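Local coordinates for protein TarM (Staphylococcus aureus subsp. aureus 21178, PDB 4X7R) that belongs to the GT-B glycosyltransferases and holds uridine-5'-diphosphate between its two Rossmann-like domains, at residues A[411-416]-A[430-435]; A[437-442]-A[453-458]. The protein carries 1 engineered substitution. All blocks are in the same frame, centred on the assembly; numbering follows the deposited sequence.

How the contacts relate
Contacts 1 and 2 lie in the same Rossmann-like domain, and their centres are about 11 Å apart. In sequence, contact 1 is complete before contact 2 begins. Helix 428-431 leads through a short loop into strand 438-441, and hydrogen bonds tie this connection. Among them, N437 ND2 is 3.2 Å from F431 O, and L440 N is 3.0 Å from D434 OD1. Contact 1 reaches the nucleotide through E411, and the side chain of F431 is about 8 Å from the bound 3YW. Contact 2 lies further out, with its centre about 30 Å from the centre of the chain against 24 Å for contact 1.

Contact 1. Residues A[411-416]-A[430-435]; sequences EAMISK and DFIEDN. With UDP (uridine-5'-diphosphate), chain E.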
loop_
_atom_site.group_PDB
_atom_site.type_symbol
_atom_site.label_atom_id
_atom_site.label_comp_id
_atom_site.label_asym_id
_atom_site.label_seq_id
_atom_site.Cartn_x
_atom_site.Cartn_y
_atom_site.Cartn_z
ATOM N N GLU A 411 -13.232 4.110 -11.077
ATOM C CA GLU A 411 -13.959 4.903 -10.067
ATOM C C GLU A 411 -14.551 6.167 -10.692
ATOM O O GLU A 411 -15.716 6.456 -10.459
ATOM C CB GLU A 411 -13.057 5.261 -8.882
ATOM C CG GLU A 411 -12.764 4.087 -7.961
ATOM C CD GLU A 411 -11.631 4.310 -6.979
ATOM O OE1 GLU A 411 -11.287 5.488 -6.721
ATOM O OE2 GLU A 411 -11.065 3.306 -6.487
ATOM N N ALA A 412 -13.772 6.868 -11.536
ATOM C CA ALA A 412 -14.208 8.076 -12.244
ATOM C C ALA A 412 -15.388 7.768 -13.153
ATOM O O ALA A 412 -16.355 8.525 -13.184
ATOM C CB ALA A 412 -13.058 8.647 -13.059
ATOM N N MET A 413 -15.330 6.633 -13.857
ATOM C CA MET A 413 -16.393 6.187 -14.758
ATOM C C MET A 413 -17.671 5.872 -13.986
ATOM O O MET A 413 -18.766 6.222 -14.450
ATOM C CB MET A 413 -15.921 5.011 -15.607
ATOM C CG MET A 413 -14.926 5.446 -16.670
ATOM S SD MET A 413 -14.211 4.098 -17.616
ATOM C CE MET A 413 -15.609 3.600 -18.583
ATOM N N ILE A 414 -17.533 5.280 -12.783
ATOM C CA ILE A 414 -18.680 5.011 -11.887
ATOM C C ILE A 414 -19.358 6.353 -11.488
ATOM O O ILE A 414 -20.583 6.443 -11.494
ATOM C CB ILE A 414 -18.287 4.140 -10.668
ATOM C CG1 ILE A 414 -17.811 2.757 -11.130
ATOM C CG2 ILE A 414 -19.441 4.002 -9.650
ATOM C CD1 ILE A 414 -16.917 2.094 -10.173
ATOM N N SER A 415 -18.556 7.413 -11.246
ATOM C CA SER A 415 -19.088 8.738 -10.913
ATOM C C SER A 415 -19.458 9.554 -12.156
ATOM O O SER A 415 -19.585 10.772 -12.060
ATOM C CB SER A 415 -18.120 9.495 -10.013
ATOM O OG SER A 415 -18.183 8.956 -8.704
ATOM N N LYS A 416 -19.644 8.882 -13.322
ATOM C CA LYS A 416 -20.003 9.503 -14.617
ATOM C C LYS A 416 -18.992 10.575 -15.081
ATOM O O LYS A 416 -19.370 11.556 -15.732
ATOM C CB LYS A 416 -21.444 10.057 -14.607
ATOM C CG LYS A 416 -22.543 9.029 -14.403
ATOM C CD LYS A 416 -23.898 9.720 -14.437
ATOM C CE LYS A 416 -25.045 8.753 -14.315
ATOM N NZ LYS A 416 -26.354 9.453 -14.150
ATOM N N ASP A 430 -10.025 -2.239 -21.863
ATOM C CA ASP A 430 -11.044 -3.185 -21.413
ATOM C C ASP A 430 -12.336 -2.447 -21.146
ATOM O O ASP A 430 -13.415 -2.971 -21.447
ATOM C CB ASP A 430 -10.627 -3.861 -20.111
ATOM C CG ASP A 430 -9.711 -5.040 -20.268
ATOM O OD1 ASP A 430 -9.164 -5.227 -21.373
ATOM O OD2 ASP A 430 -9.590 -5.813 -19.314
ATOM N N PHE A 431 -12.242 -1.239 -20.562
ATOM C CA PHE A 431 -13.453 -0.515 -20.164
ATOM C C PHE A 431 -13.742 0.787 -20.888
ATOM O O PHE A 431 -14.892 1.211 -20.919
ATOM C CB PHE A 431 -13.509 -0.376 -18.631
ATOM C CG PHE A 431 -12.222 0.085 -17.997
ATOM C CD1 PHE A 431 -11.852 1.426 -18.032
ATOM C CD2 PHE A 431 -11.386 -0.817 -17.349
ATOM C CE1 PHE A 431 -10.657 1.851 -17.459
ATOM C CE2 PHE A 431 -10.184 -0.395 -16.792
ATOM C CZ PHE A 431 -9.826 0.941 -16.844
ATOM N N ILE A 432 -12.719 1.424 -21.480
ATOM C CA ILE A 432 -12.967 2.656 -22.228
ATOM C C ILE A 432 -13.363 2.267 -23.652
ATOM O O ILE A 432 -12.656 1.480 -24.277
ATOM C CB ILE A 432 -11.779 3.672 -22.188
ATOM C CG1 ILE A 432 -11.431 4.089 -20.727
ATOM C CG2 ILE A 432 -12.056 4.901 -23.097
ATOM C CD1 ILE A 432 -10.123 4.895 -20.590
ATOM N N GLU A 433 -14.497 2.813 -24.151
ATOM C CA GLU A 433 -14.978 2.610 -25.517
ATOM C C GLU A 433 -14.753 3.954 -26.185
ATOM O O GLU A 433 -15.474 4.922 -25.906
ATOM C CB GLU A 433 -16.456 2.180 -25.546
ATOM C CG GLU A 433 -16.675 0.806 -24.919
ATOM C CD GLU A 433 -18.014 0.123 -25.144
ATOM O OE1 GLU A 433 -19.057 0.818 -25.132
ATOM O OE2 GLU A 433 -18.022 -1.124 -25.265
ATOM N N ASP A 434 -13.649 4.043 -26.941
ATOM C CA ASP A 434 -13.184 5.256 -27.602
ATOM C C ASP A 434 -14.285 5.965 -28.342
ATOM O O ASP A 434 -14.996 5.334 -29.119
ATOM C CB ASP A 434 -12.001 4.985 -28.552
ATOM C CG ASP A 434 -11.436 6.261 -29.141
ATOM O OD1 ASP A 434 -10.756 7.001 -28.408
ATOM O OD2 ASP A 434 -11.725 6.551 -30.317
ATOM N N ASN A 435 -14.441 7.274 -28.053
ATOM C CA ASN A 435 -15.428 8.178 -28.638
ATOM C C ASN A 435 -16.886 7.790 -28.284
ATOM O O ASN A 435 -17.825 8.289 -28.902
ATOM C CB ASN A 435 -15.180 8.323 -30.151
ATOM C CG ASN A 435 -15.746 9.555 -30.789
ATOM O OD1 ASN A 435 -15.797 10.641 -30.196
ATOM N ND2 ASN A 435 -16.164 9.399 -32.033
HETATM N N1 UDP E . -6.505 6.929 -3.732
HETATM C C2 UDP E . -7.204 7.646 -2.779
HETATM N N3 UDP E . -6.751 8.927 -2.565
HETATM C C4 UDP E . -5.680 9.544 -3.174
HETATM C C5 UDP E . -4.968 8.721 -4.118
HETATM C C6 UDP E . -5.392 7.467 -4.365
HETATM O O2 UDP E . -8.158 7.187 -2.164
HETATM O O4 UDP E . -5.423 10.731 -2.901
HETATM C "C1'" UDP E . -7.079 5.619 -4.132
HETATM C "C2'" UDP E . -8.027 5.692 -5.326
HETATM O "O2'" UDP E . -9.343 6.018 -4.912
HETATM C "C3'" UDP E . -7.940 4.264 -5.868
HETATM C "C4'" UDP E . -6.499 3.868 -5.562
HETATM O "O4'" UDP E . -6.033 4.754 -4.516
HETATM O "O3'" UDP E . -8.887 3.330 -5.348
HETATM C "C5'" UDP E . -5.564 3.922 -6.743
HETATM O "O5'" UDP E . -5.880 2.782 -7.572
HETATM P PA UDP E . -5.236 2.465 -9.008
HETATM O O1A UDP E . -5.568 1.072 -9.382
HETATM O O2A UDP E . -5.804 3.464 -10.029
HETATM O O3A UDP E . -3.688 2.648 -8.900
HETATM P PB UDP E . -2.585 2.067 -7.889
HETATM O O1B UDP E . -2.940 0.654 -7.506
HETATM O O2B UDP E . -2.511 2.934 -6.627
HETATM O O3B UDP E . -1.242 2.046 -8.592
#
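M413 packs its thioether against F431 and I432. The tight part is at the sulfur. M413 SD is 3.6 Å from F431 CD1 and 4.8 Å from the ring centroid. It stands 67° off the ring normal, so this Met-aromatic contact is oblique. The methyl group turns to the backbone instead, with M413 CE 3.4 Å from F431 O. The bend at chi3 (71°) separates these two tasks: SD meets the ring and CE meets the carbonyl. I432 adds less, with I432 CG1 4.2 Å from M413 SD, and its side chain crosses that of M413 at about a right angle. All three residues are buried.

The other side is looser. Beyond I432 the chain runs away from the helix, and D434 and N435 are exposed to solvent.

E411, on the same helix as M413, takes the ribose of UDP. E411 OE1 accepts a hydrogen bond from UDP O2' (2.7 Å). E411 OE2 accepts one from UDP O3', although that distance is so short that its exact value is doubtful. Two bonds to one carboxylate should limit the rotation of the group. E411 fits the second glutamate of the EX7E motif of GT-B glycosyltransferases. The helix ends in a Schellman motif, with K416 at positive phi and its N bonded to M413 O (3.0 Å).

Helix 460-477 adds A470 and I474 against M413, and I474 also touches F431. F431 packs on M409 and I410 of helix 407-414. Strand 419-422 meets M413 through V419 and I432 through V419 and A421.

Contact 2. Residues A[437-442]-A[453-458]; sequences NGYLIE and ILQLVN
The Y439 ring is met obliquely by L456 CD2 and Q455 OE1, and F466 of helix 460-477 packs against it edge-to-face. L456 CD2 is 4.1 Å from both Y439 CD2 and Y439 CE2, and L456 CD1 is 4.2 Å from Y439 CE2. Both methyl groups meet the CD2 and CE2 atoms of the ring. The amide of Q455 is turned 70° from the ring plane. Q455 OE1 is 3.6 Å from Y439 OH, a contact rather than a hydrogen bond. The hydroxyl has a weak hydrogen bond to N435 OD1. With chi1 at -67°, CG of Y439 lies anti to the carbonyl carbon.

Strand 438-441 is an outermost strand of the six-stranded parallel sheet in this Rossmann-like domain. The next helix, 446-457, packs back against the sheet, where I453, L456 and V457 also touch L395 of strand 395-398. Backbone bonds from Y439 to V419 and A421 hold the strand beside 419-422.

The far end of the helix is closed by N458. L454 O accepts from N458 N (3.2 Å) and from N458 ND2 (3.0 Å, 161° at the hydrogen), from opposite faces of its carbonyl plane. N458 OD1 also accepts from K319 NZ.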
loop_
_atom_site.group_PDB
_atom_site.type_symbol
_atom_site.label_atom_id
_atom_site.label_comp_id
_atom_site.label_asym_id
_atom_site.label_seq_id
_atom_site.Cartn_x
_atom_site.Cartn_y
_atom_site.Cartn_z
ATOM N N ASN A 437 -17.567 6.446 -24.462
ATOM C CA ASN A 437 -17.639 6.691 -23.020
ATOM C C ASN A 437 -16.372 7.382 -22.476
ATOM O O ASN A 437 -16.223 7.575 -21.269
ATOM C CB ASN A 437 -17.971 5.387 -22.289
ATOM C CG ASN A 437 -16.878 4.350 -22.269
ATOM O OD1 ASN A 437 -15.692 4.656 -22.387
ATOM N ND2 ASN A 437 -17.247 3.109 -21.991
ATOM N N GLY A 438 -15.490 7.755 -23.399
ATOM C CA GLY A 438 -14.210 8.404 -23.135
ATOM C C GLY A 438 -13.289 8.294 -24.338
ATOM O O GLY A 438 -13.733 7.954 -25.444
ATOM N N TYR A 439 -11.990 8.571 -24.122
ATOM C CA TYR A 439 -10.998 8.502 -25.192
ATOM C C TYR A 439 -9.774 7.693 -24.812
ATOM O O TYR A 439 -9.242 7.845 -23.698
ATOM C CB TYR A 439 -10.568 9.909 -25.652
ATOM C CG TYR A 439 -11.649 10.720 -26.339
ATOM C CD1 TYR A 439 -12.165 10.333 -27.574
ATOM C CD2 TYR A 439 -12.093 11.925 -25.797
ATOM C CE1 TYR A 439 -13.144 11.092 -28.222
ATOM C CE2 TYR A 439 -13.047 12.708 -26.453
ATOM C CZ TYR A 439 -13.583 12.279 -27.654
ATOM O OH TYR A 439 -14.543 13.042 -28.275
ATOM N N LEU A 440 -9.333 6.833 -25.753
ATOM C CA LEU A 440 -8.114 6.028 -25.674
ATOM C C LEU A 440 -7.099 6.725 -26.556
ATOM O O LEU A 440 -7.291 6.833 -27.777
ATOM C CB LEU A 440 -8.338 4.588 -26.161
ATOM C CG LEU A 440 -9.022 3.654 -25.177
ATOM C CD1 LEU A 440 -9.415 2.352 -25.858
ATOM C CD2 LEU A 440 -8.144 3.407 -23.932
ATOM N N ILE A 441 -6.058 7.272 -25.930
ATOM C CA ILE A 441 -5.016 8.029 -26.632
ATOM C C ILE A 441 -3.798 7.154 -26.896
ATOM O O ILE A 441 -3.371 6.405 -26.016
ATOM C CB ILE A 441 -4.654 9.317 -25.821
ATOM C CG1 ILE A 441 -5.891 10.197 -25.504
ATOM C CG2 ILE A 441 -3.497 10.128 -26.436
ATOM C CD1 ILE A 441 -6.791 10.599 -26.684
ATOM N N GLU A 442 -3.230 7.267 -28.101
ATOM C CA GLU A 442 -2.009 6.572 -28.486
ATOM C C GLU A 442 -0.939 6.974 -27.470
ATOM O O GLU A 442 -0.789 8.166 -27.193
ATOM C CB GLU A 442 -1.605 6.975 -29.911
ATOM C CG GLU A 442 -0.559 6.072 -30.536
ATOM C CD GLU A 442 0.128 6.631 -31.768
ATOM O OE1 GLU A 442 -0.237 7.742 -32.218
ATOM O OE2 GLU A 442 1.048 5.953 -32.277
ATOM N N ILE A 453 -8.946 16.461 -24.344
ATOM C CA ILE A 453 -9.303 17.113 -23.083
ATOM C C ILE A 453 -10.046 18.412 -23.430
ATOM O O ILE A 453 -11.125 18.650 -22.883
ATOM C CB ILE A 453 -8.054 17.335 -22.180
ATOM C CG1 ILE A 453 -7.613 16.003 -21.528
ATOM C CG2 ILE A 453 -8.303 18.426 -21.110
ATOM C CD1 ILE A 453 -6.142 15.942 -21.123
ATOM N N LEU A 454 -9.497 19.200 -24.395
ATOM C CA LEU A 454 -10.068 20.464 -24.858
ATOM C C LEU A 454 -11.463 20.293 -25.452
ATOM O O LEU A 454 -12.360 21.039 -25.073
ATOM C CB LEU A 454 -9.124 21.188 -25.825
ATOM C CG LEU A 454 -7.932 21.886 -25.184
ATOM C CD1 LEU A 454 -6.808 22.054 -26.178
ATOM C CD2 LEU A 454 -8.328 23.216 -24.577
ATOM N N GLN A 455 -11.663 19.287 -26.333
ATOM C CA GLN A 455 -12.972 18.960 -26.917
ATOM C C GLN A 455 -13.961 18.662 -25.776
ATOM O O GLN A 455 -15.030 19.259 -25.717
ATOM C CB GLN A 455 -12.885 17.711 -27.827
ATOM C CG GLN A 455 -12.166 17.897 -29.160
ATOM C CD GLN A 455 -11.998 16.588 -29.911
ATOM O OE1 GLN A 455 -12.902 15.740 -29.970
ATOM N NE2 GLN A 455 -10.838 16.406 -30.530
ATOM N N LEU A 456 -13.561 17.787 -24.845
ATOM C CA LEU A 456 -14.373 17.353 -23.713
ATOM C C LEU A 456 -14.715 18.453 -22.686
ATOM O O LEU A 456 -15.896 18.584 -22.350
ATOM C CB LEU A 456 -13.768 16.087 -23.080
ATOM C CG LEU A 456 -14.688 14.886 -22.772
ATOM C CD1 LEU A 456 -15.708 14.635 -23.853
ATOM C CD2 LEU A 456 -13.873 13.616 -22.562
ATOM N N VAL A 457 -13.719 19.268 -22.227
ATOM C CA VAL A 457 -13.960 20.367 -21.261
ATOM C C VAL A 457 -14.872 21.461 -21.812
ATOM O O VAL A 457 -15.523 22.150 -21.024
ATOM C CB VAL A 457 -12.702 21.018 -20.611
ATOM C CG1 VAL A 457 -12.032 20.111 -19.602
ATOM C CG2 VAL A 457 -11.714 21.558 -21.642
ATOM N N ASN A 458 -14.868 21.657 -23.145
ATOM C CA ASN A 458 -15.637 22.696 -23.842
ATOM C C ASN A 458 -16.941 22.205 -24.489
ATOM O O ASN A 458 -17.538 22.929 -25.284
ATOM C CB ASN A 458 -14.749 23.414 -24.858
ATOM C CG ASN A 458 -13.728 24.309 -24.212
ATOM O OD1 ASN A 458 -14.040 25.396 -23.720
ATOM N ND2 ASN A 458 -12.486 23.870 -24.190
#